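Local coordinates for protein quinoline 2-oxidoreductase large subunit (Pseudomonas putida, PDB 1T3Q) that serves as the molybdenum-cofactor-bearing subunit of a bacterial hydroxylase of the xanthine dehydrogenase family that oxidises quinoline at carbon 2, at residues B[37-42]-B[276-281]; B[453-458]-B[759-764]. All coordinates share one frame; numbering follows the deposited sequence.

How the contacts relate
Two long-range packings within one large subunit, loop to strand and strand to helix, are illustrated here on opposite sides of the chain's centre, with contact centres about 57 Å apart and nearest atoms about 40 Å apart. Contact 1 joins the loop before strand 43-49 to the residues leading into strand 279-282; the two strands are parallel neighbours in one mixed sheet. Contact 2 belongs to another sheet, where helix 744-761 packs on strand 454-467, an edge strand within this chain. The contacts come in series along the chain, contact 1 closing before contact 2 opens. They share neither sheet nor helix, and each joins residues more than 200 positions apart.

Contact 1 of 2, residues B[37-42]-B[276-281]; sequences LVLSGM and GRPVRW
Met42 lies against Pro278, their CA atoms 4.6 Å apart, at the place where a type II beta turn from Leu39 to Met42 delivers the chain into strand 43-49. The opposing residues 276-278 leave helix 263-275 and enter strand 279-282, parallel to 43-49; Pro278 and Arg280 both make backbone hydrogen bonds with Leu43, so the contact sits at the mouth of a parallel strand pair. Gly41 has the positive phi expected at the third position of such a turn, and its carbonyl oxygen is gripped side-on by Arg277. NE and NH2 of Arg277 both donate to Gly41 O, each at 2.9 Å. NE arrives in the carbonyl plane on a lone pair, whereas NH2 stands 38° out of that plane, and both hydrogen bonds are well short of straight, as two donors sharing one oxygen tend to be. The bend in the Arg277 chain at chi3 (64°) turns the guanidinium back onto the turn. Beside it, the Pro278 ring packs against the turn, Pro278 CB meeting Leu39 CD1 at 3.9 Å and Pro278 CD lying 3.5 Å from Ser40 O. The Met42 side chain crosses that of Arg280 at a slant, extended through chi1 and chi2 and bent at chi3, with Met42 CE 3.8 Å from Arg280 CD. At the far end, water 1 donates to Leu37 O and accepts from Arg280 NE at 2.8 Å, in the guanidinium plane. Arg277 thus holds Gly41 O directly, while Arg280 holds Ala35 O through NH1 and reaches Leu37 O through water, their N-H donors meeting loop carbonyls round an apolar patch of Pro278, Leu39 and Met42.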
ATOM      1  N   LEU B  37       3.116  -7.458   7.280  1.00 16.08           N
ATOM      2  CA  LEU B  37       3.432  -6.635   6.121  1.00 16.63           C
ATOM      3  C   LEU B  37       4.518  -7.249   5.242  1.00 16.93           C
ATOM      4  O   LEU B  37       5.528  -7.744   5.735  1.00 18.16           O
ATOM      5  CB  LEU B  37       3.864  -5.233   6.572  1.00 18.78           C
ATOM      6  CG  LEU B  37       4.179  -4.220   5.464  1.00 21.20           C
ATOM      7  CD1 LEU B  37       2.897  -3.793   4.766  1.00 20.54           C
ATOM      8  CD2 LEU B  37       4.872  -3.000   6.070  1.00 21.17           C
ATOM      9  N   VAL B  38       4.289  -7.218   3.933  1.00 19.61           N
ATOM     10  CA  VAL B  38       5.246  -7.748   2.972  1.00 20.42           C
ATOM     11  C   VAL B  38       5.590  -6.672   1.953  1.00 21.30           C
ATOM     12  O   VAL B  38       4.707  -6.138   1.280  1.00 19.92           O
ATOM     13  CB  VAL B  38       4.678  -8.976   2.215  1.00 21.32           C
ATOM     14  CG1 VAL B  38       5.651  -9.405   1.110  1.00 22.97           C
ATOM     15  CG2 VAL B  38       4.456 -10.131   3.192  1.00 20.39           C
ATOM     16  N   LEU B  39       6.874  -6.345   1.857  1.00 20.16           N
ATOM     17  CA  LEU B  39       7.343  -5.346   0.904  1.00 22.41           C
ATOM     18  C   LEU B  39       8.412  -5.977   0.015  1.00 24.02           C
ATOM     19  O   LEU B  39       9.240  -6.763   0.484  1.00 23.82           O
ATOM     20  CB  LEU B  39       7.928  -4.133   1.628  1.00 21.18           C
ATOM     21  CG  LEU B  39       6.990  -3.294   2.496  1.00 21.86           C
ATOM     22  CD1 LEU B  39       7.750  -2.092   3.020  1.00 21.29           C
ATOM     23  CD2 LEU B  39       5.777  -2.845   1.690  1.00 23.50           C
ATOM     24  N   SER B  40       8.383  -5.636  -1.266  1.00 24.11           N
ATOM     25  CA  SER B  40       9.338  -6.169  -2.227  1.00 26.14           C
ATOM     26  C   SER B  40      10.775  -5.838  -1.834  1.00 24.64           C
ATOM     27  O   SER B  40      11.076  -4.710  -1.437  1.00 23.76           O
ATOM     28  CB  SER B  40       9.036  -5.606  -3.623  1.00 27.01           C
ATOM     29  OG  SER B  40       9.955  -6.107  -4.581  1.00 34.25           O
ATOM     30  N   GLY B  41      11.651  -6.834  -1.934  1.00 25.33           N
ATOM     31  CA  GLY B  41      13.058  -6.641  -1.606  1.00 24.79           C
ATOM     32  C   GLY B  41      13.348  -6.417  -0.134  1.00 24.29           C
ATOM     33  O   GLY B  41      14.469  -6.081   0.247  1.00 22.90           O
ATOM     34  N   MET B  42      12.333  -6.618   0.693  1.00 23.19           N
ATOM     35  CA  MET B  42      12.434  -6.432   2.135  1.00 23.48           C
ATOM     36  C   MET B  42      13.576  -7.211   2.793  1.00 22.54           C
ATOM     37  O   MET B  42      13.716  -8.421   2.588  1.00 21.27           O
ATOM     38  CB  MET B  42      11.099  -6.834   2.766  1.00 25.00           C
ATOM     39  CG  MET B  42      10.903  -6.455   4.209  1.00 29.23           C
ATOM     40  SD  MET B  42       9.176  -6.745   4.639  0.50 26.58           S
ATOM     41  CE  MET B  42       9.049  -8.505   4.412  1.00 29.40           C
ATOM     42  N   GLY B 276      18.780   1.385   0.551  1.00 18.22           N
ATOM     43  CA  GLY B 276      17.920   1.576  -0.603  1.00 18.16           C
ATOM     44  C   GLY B 276      16.906   0.454  -0.749  1.00 19.20           C
ATOM     45  O   GLY B 276      16.418   0.182  -1.843  1.00 19.65           O
ATOM     46  N   ARG B 277      16.602  -0.213   0.358  1.00 19.91           N
ATOM     47  CA  ARG B 277      15.626  -1.301   0.362  1.00 21.94           C
ATOM     48  C   ARG B 277      14.869  -1.293   1.687  1.00 20.53           C
ATOM     49  O   ARG B 277      15.344  -0.736   2.675  1.00 18.80           O
ATOM     50  CB  ARG B 277      16.327  -2.647   0.175  1.00 24.47           C
ATOM     51  CG  ARG B 277      16.983  -2.798  -1.185  1.00 29.66           C
ATOM     52  CD  ARG B 277      17.752  -4.089  -1.296  1.00 33.90           C
ATOM     53  NE  ARG B 277      16.886  -5.259  -1.197  1.00 37.47           N
ATOM     54  CZ  ARG B 277      17.323  -6.510  -1.291  1.00 37.75           C
ATOM     55  NH1 ARG B 277      18.617  -6.748  -1.487  1.00 36.19           N
ATOM     56  NH2 ARG B 277      16.472  -7.522  -1.186  1.00 36.43           N
ATOM     57  N   PRO B 278      13.675  -1.904   1.721  1.00 18.46           N
ATOM     58  CA  PRO B 278      12.912  -1.925   2.972  1.00 20.16           C
ATOM     59  C   PRO B 278      13.657  -2.720   4.038  1.00 18.39           C
ATOM     60  O   PRO B 278      14.336  -3.704   3.735  1.00 19.03           O
ATOM     61  CB  PRO B 278      11.594  -2.601   2.571  1.00 19.76           C
ATOM     62  CG  PRO B 278      11.480  -2.314   1.121  1.00 19.52           C
ATOM     63  CD  PRO B 278      12.897  -2.512   0.629  1.00 20.84           C
ATOM     64  N   VAL B 279      13.538  -2.285   5.286  1.00 17.73           N
ATOM     65  CA  VAL B 279      14.188  -2.972   6.396  1.00 17.00           C
ATOM     66  C   VAL B 279      13.153  -3.271   7.466  1.00 17.89           C
ATOM     67  O   VAL B 279      12.517  -2.364   8.011  1.00 17.02           O
ATOM     68  CB  VAL B 279      15.320  -2.125   7.004  1.00 17.68           C
ATOM     69  CG1 VAL B 279      15.933  -2.858   8.189  1.00 17.82           C
ATOM     70  CG2 VAL B 279      16.374  -1.836   5.943  1.00 17.42           C
ATOM     71  N   ARG B 280      13.002  -4.557   7.760  1.00 18.48           N
ATOM     72  CA  ARG B 280      12.031  -5.046   8.722  1.00 18.50           C
ATOM     73  C   ARG B 280      12.625  -5.435  10.069  1.00 17.99           C
ATOM     74  O   ARG B 280      13.601  -6.188  10.139  1.00 17.72           O
ATOM     75  CB  ARG B 280      11.313  -6.255   8.108  1.00 17.94           C
ATOM     76  CG  ARG B 280      10.334  -7.019   9.000  1.00 16.41           C
ATOM     77  CD  ARG B 280       9.755  -8.148   8.152  1.00 18.00           C
ATOM     78  NE  ARG B 280       8.633  -8.875   8.732  1.00 20.61           N
ATOM     79  CZ  ARG B 280       8.749  -9.930   9.529  1.00 19.17           C
ATOM     80  NH1 ARG B 280       7.662 -10.530   9.990  1.00 21.34           N
ATOM     81  NH2 ARG B 280       9.947 -10.385   9.869  1.00 20.30           N
ATOM     82  N   TRP B 281      12.022  -4.907  11.132  1.00 15.39           N
ATOM     83  CA  TRP B 281      12.423  -5.212  12.499  1.00 17.14           C
ATOM     84  C   TRP B 281      11.222  -5.767  13.259  1.00 17.37           C
ATOM     85  O   TRP B 281      10.283  -5.033  13.558  1.00 17.30           O
ATOM     86  CB  TRP B 281      12.914  -3.958  13.230  1.00 16.34           C
ATOM     87  CG  TRP B 281      12.958  -4.113  14.737  1.00 16.42           C
ATOM     88  CD1 TRP B 281      13.707  -5.005  15.451  1.00 17.17           C
ATOM     89  CD2 TRP B 281      12.217  -3.350  15.706  1.00 18.28           C
ATOM     90  NE1 TRP B 281      13.480  -4.849  16.799  1.00 17.63           N
ATOM     91  CE2 TRP B 281      12.571  -3.840  16.985  1.00 20.41           C
ATOM     92  CE3 TRP B 281      11.293  -2.299  15.615  1.00 19.13           C
ATOM     93  CZ2 TRP B 281      12.034  -3.315  18.167  1.00 20.37           C
ATOM     94  CZ3 TRP B 281      10.757  -1.773  16.791  1.00 19.25           C
ATOM     95  CH2 TRP B 281      11.131  -2.285  18.052  1.00 21.09           C
TER
HETATM   96  O   HOH W   1       6.535  -7.137   8.234  1.00 17.79           O

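Contact 2 of 2, residues B[453-458]-B[759-764]; sequences GKYLGL and DALAHL
The Tyr455 ring receives His763 over one face, an offset edge-to-face (T-shaped) aromatic pair that joins strand 454-467 to the residues following 759-761, within a helix-on-strand packing. The ring centroids are 5.1 Å apart and the planes stand at 69°, with CE1 and NE2 of the histidine directed at the CD2-CE2 side of the tyrosine. His763 takes the first torsion that sets CG between backbone N and carbonyl carbon, which turns its imidazole toward the strand. Leu764 CG packs on a face of that imidazole, while Leu764 CD1 lies 4.0 Å from Tyr455 CE1. The Leu761 side chain crosses that of Tyr455 at about a right angle, Leu761 CD2 3.6 Å from Tyr455 CD1. Ile782 of helix 775-783 touches Tyr455, Leu761 and Leu764, extending this apolar cluster. Water 2 links the polar ends, lying 3.0 Å from His763 NE2 and forming a longer, weak bond with Tyr455 OH.

Farther along the strand the backbones themselves come together. Gly457 brings no side chain, and the two backbones meet directly, Gly457 CA 3.6 Å from Ala760 N. Ala760 contributes a CA-H...O contact to Leu456 O, an oxygen that also accepts from Gln446 NE2. The small alanine methyl lies against Gly457. At the other end of the contact, the carboxylate of Asp759 takes the strand amide: Leu458 N donates to Asp759 OD2 at 2.9 Å, almost straight at 174°, meeting the oxygen on its anti side, 27° out of the carboxylate plane.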
ATOM      1  N   GLY B 453      -8.717 -24.374  56.763  1.00 32.13           N
ATOM      2  CA  GLY B 453      -7.330 -24.005  56.544  1.00 31.90           C
ATOM      3  C   GLY B 453      -7.149 -23.035  55.391  1.00 31.10           C
ATOM      4  O   GLY B 453      -6.144 -23.084  54.677  1.00 31.46           O
ATOM      5  N   LYS B 454      -8.127 -22.152  55.208  1.00 28.69           N
ATOM      6  CA  LYS B 454      -8.080 -21.160  54.136  1.00 27.63           C
ATOM      7  C   LYS B 454      -8.218 -19.760  54.722  1.00 26.98           C
ATOM      8  O   LYS B 454      -9.079 -19.511  55.566  1.00 26.70           O
ATOM      9  CB  LYS B 454      -9.219 -21.399  53.143  1.00 29.15           C
ATOM     10  CG  LYS B 454      -9.235 -22.781  52.501  1.00 29.92           C
ATOM     11  CD  LYS B 454      -8.100 -22.952  51.509  1.00 31.61           C
ATOM     12  CE  LYS B 454      -8.255 -24.251  50.730  1.00 33.11           C
ATOM     13  NZ  LYS B 454      -7.245 -24.359  49.645  1.00 35.50           N
ATOM     14  N   TYR B 455      -7.365 -18.846  54.273  1.00 26.19           N
ATOM     15  CA  TYR B 455      -7.401 -17.466  54.741  1.00 24.96           C
ATOM     16  C   TYR B 455      -8.120 -16.623  53.689  1.00 24.28           C
ATOM     17  O   TYR B 455      -7.593 -16.398  52.602  1.00 24.60           O
ATOM     18  CB  TYR B 455      -5.977 -16.944  54.936  1.00 25.39           C
ATOM     19  CG  TYR B 455      -5.159 -17.716  55.952  1.00 27.74           C
ATOM     20  CD1 TYR B 455      -3.779 -17.842  55.807  1.00 27.56           C
ATOM     21  CD2 TYR B 455      -5.759 -18.294  57.070  1.00 29.12           C
ATOM     22  CE1 TYR B 455      -3.013 -18.525  56.754  1.00 30.41           C
ATOM     23  CE2 TYR B 455      -5.007 -18.976  58.021  1.00 30.52           C
ATOM     24  CZ  TYR B 455      -3.635 -19.088  57.858  1.00 31.67           C
ATOM     25  OH  TYR B 455      -2.889 -19.759  58.801  1.00 35.17           O
ATOM     26  N   LEU B 456      -9.325 -16.164  54.007  1.00 23.64           N
ATOM     27  CA  LEU B 456     -10.093 -15.363  53.064  1.00 24.03           C
ATOM     28  C   LEU B 456      -9.938 -13.891  53.424  1.00 23.03           C
ATOM     29  O   LEU B 456      -9.947 -13.532  54.599  1.00 22.73           O
ATOM     30  CB  LEU B 456     -11.567 -15.770  53.119  1.00 26.90           C
ATOM     31  CG  LEU B 456     -12.391 -15.583  51.844  1.00 31.22           C
ATOM     32  CD1 LEU B 456     -11.850 -16.493  50.741  1.00 31.92           C
ATOM     33  CD2 LEU B 456     -13.849 -15.915  52.135  1.00 30.65           C
ATOM     34  N   GLY B 457      -9.791 -13.042  52.413  1.00 22.21           N
ATOM     35  CA  GLY B 457      -9.624 -11.623  52.672  1.00 20.84           C
ATOM     36  C   GLY B 457     -10.331 -10.736  51.666  1.00 20.86           C
ATOM     37  O   GLY B 457     -10.405 -11.057  50.482  1.00 21.50           O
ATOM     38  N   LEU B 458     -10.863  -9.619  52.152  1.00 19.10           N
ATOM     39  CA  LEU B 458     -11.556  -8.654  51.317  1.00 19.17           C
ATOM     40  C   LEU B 458     -10.681  -7.418  51.204  1.00 19.27           C
ATOM     41  O   LEU B 458     -10.173  -6.925  52.208  1.00 18.92           O
ATOM     42  CB  LEU B 458     -12.893  -8.261  51.953  1.00 19.54           C
ATOM     43  CG  LEU B 458     -13.622  -7.088  51.284  1.00 19.70           C
ATOM     44  CD1 LEU B 458     -14.067  -7.485  49.887  1.00 21.09           C
ATOM     45  CD2 LEU B 458     -14.827  -6.686  52.128  1.00 21.32           C
ATOM     46  N   ASP B 759      -5.846  -8.254  54.306  1.00 20.13           N
ATOM     47  CA  ASP B 759      -7.023  -8.494  55.133  1.00 20.90           C
ATOM     48  C   ASP B 759      -7.048  -9.968  55.523  1.00 21.48           C
ATOM     49  O   ASP B 759      -7.382 -10.316  56.656  1.00 21.98           O
ATOM     50  CB  ASP B 759      -8.302  -8.159  54.367  1.00 22.04           C
ATOM     51  CG  ASP B 759      -9.542  -8.252  55.242  1.00 24.44           C
ATOM     52  OD1 ASP B 759      -9.601  -7.522  56.252  1.00 24.44           O
ATOM     53  OD2 ASP B 759     -10.448  -9.053  54.928  1.00 23.13           O
ATOM     54  N   ALA B 760      -6.680 -10.828  54.578  1.00 21.66           N
ATOM     55  CA  ALA B 760      -6.669 -12.267  54.807  1.00 21.90           C
ATOM     56  C   ALA B 760      -5.694 -12.679  55.903  1.00 21.44           C
ATOM     57  O   ALA B 760      -5.978 -13.582  56.691  1.00 20.45           O
ATOM     58  CB  ALA B 760      -6.323 -13.001  53.503  1.00 20.64           C
ATOM     59  N   LEU B 761      -4.548 -12.009  55.954  1.00 21.25           N
ATOM     60  CA  LEU B 761      -3.517 -12.333  56.932  1.00 21.59           C
ATOM     61  C   LEU B 761      -3.507 -11.439  58.169  1.00 22.52           C
ATOM     62  O   LEU B 761      -2.701 -11.642  59.080  1.00 23.62           O
ATOM     63  CB  LEU B 761      -2.145 -12.274  56.255  1.00 20.76           C
ATOM     64  CG  LEU B 761      -1.982 -13.152  55.011  1.00 20.58           C
ATOM     65  CD1 LEU B 761      -0.630 -12.892  54.370  1.00 21.95           C
ATOM     66  CD2 LEU B 761      -2.129 -14.615  55.396  1.00 23.84           C
ATOM     67  N   ALA B 762      -4.401 -10.459  58.205  1.00 23.51           N
ATOM     68  CA  ALA B 762      -4.469  -9.536  59.333  1.00 23.92           C
ATOM     69  C   ALA B 762      -4.528 -10.226  60.696  1.00 24.76           C
ATOM     70  O   ALA B 762      -3.847  -9.812  61.629  1.00 24.25           O
ATOM     71  CB  ALA B 762      -5.663  -8.603  59.169  1.00 24.90           C
ATOM     72  N   HIS B 763      -5.328 -11.280  60.811  1.00 25.26           N
ATOM     73  CA  HIS B 763      -5.457 -11.975  62.088  1.00 25.44           C
ATOM     74  C   HIS B 763      -4.151 -12.586  62.599  1.00 26.75           C
ATOM     75  O   HIS B 763      -4.035 -12.909  63.782  1.00 26.74           O
ATOM     76  CB  HIS B 763      -6.546 -13.055  62.006  1.00 26.80           C
ATOM     77  CG  HIS B 763      -6.167 -14.248  61.185  1.00 27.31           C
ATOM     78  ND1 HIS B 763      -6.013 -14.194  59.816  1.00 26.77           N
ATOM     79  CD2 HIS B 763      -5.927 -15.532  61.541  1.00 26.51           C
ATOM     80  CE1 HIS B 763      -5.697 -15.394  59.364  1.00 28.62           C
ATOM     81  NE2 HIS B 763      -5.638 -16.225  60.391  1.00 27.47           N
ATOM     82  N   LEU B 764      -3.173 -12.745  61.713  1.00 25.73           N
ATOM     83  CA  LEU B 764      -1.882 -13.304  62.100  1.00 27.05           C
ATOM     84  C   LEU B 764      -0.913 -12.177  62.430  1.00 28.03           C
ATOM     85  O   LEU B 764       0.255 -12.420  62.726  1.00 29.56           O
ATOM     86  CB  LEU B 764      -1.297 -14.152  60.969  1.00 25.25           C
ATOM     87  CG  LEU B 764      -2.057 -15.417  60.565  1.00 26.29           C
ATOM     88  CD1 LEU B 764      -1.359 -16.058  59.371  1.00 26.51           C
ATOM     89  CD2 LEU B 764      -2.110 -16.390  61.739  1.00 27.29           C
TER
HETATM   90  O   HOH W   2      -4.813 -18.926  61.423  1.00 30.09           O
HETATM   91  O   HOH W   3      -8.508 -14.813  56.856  1.00 20.96           O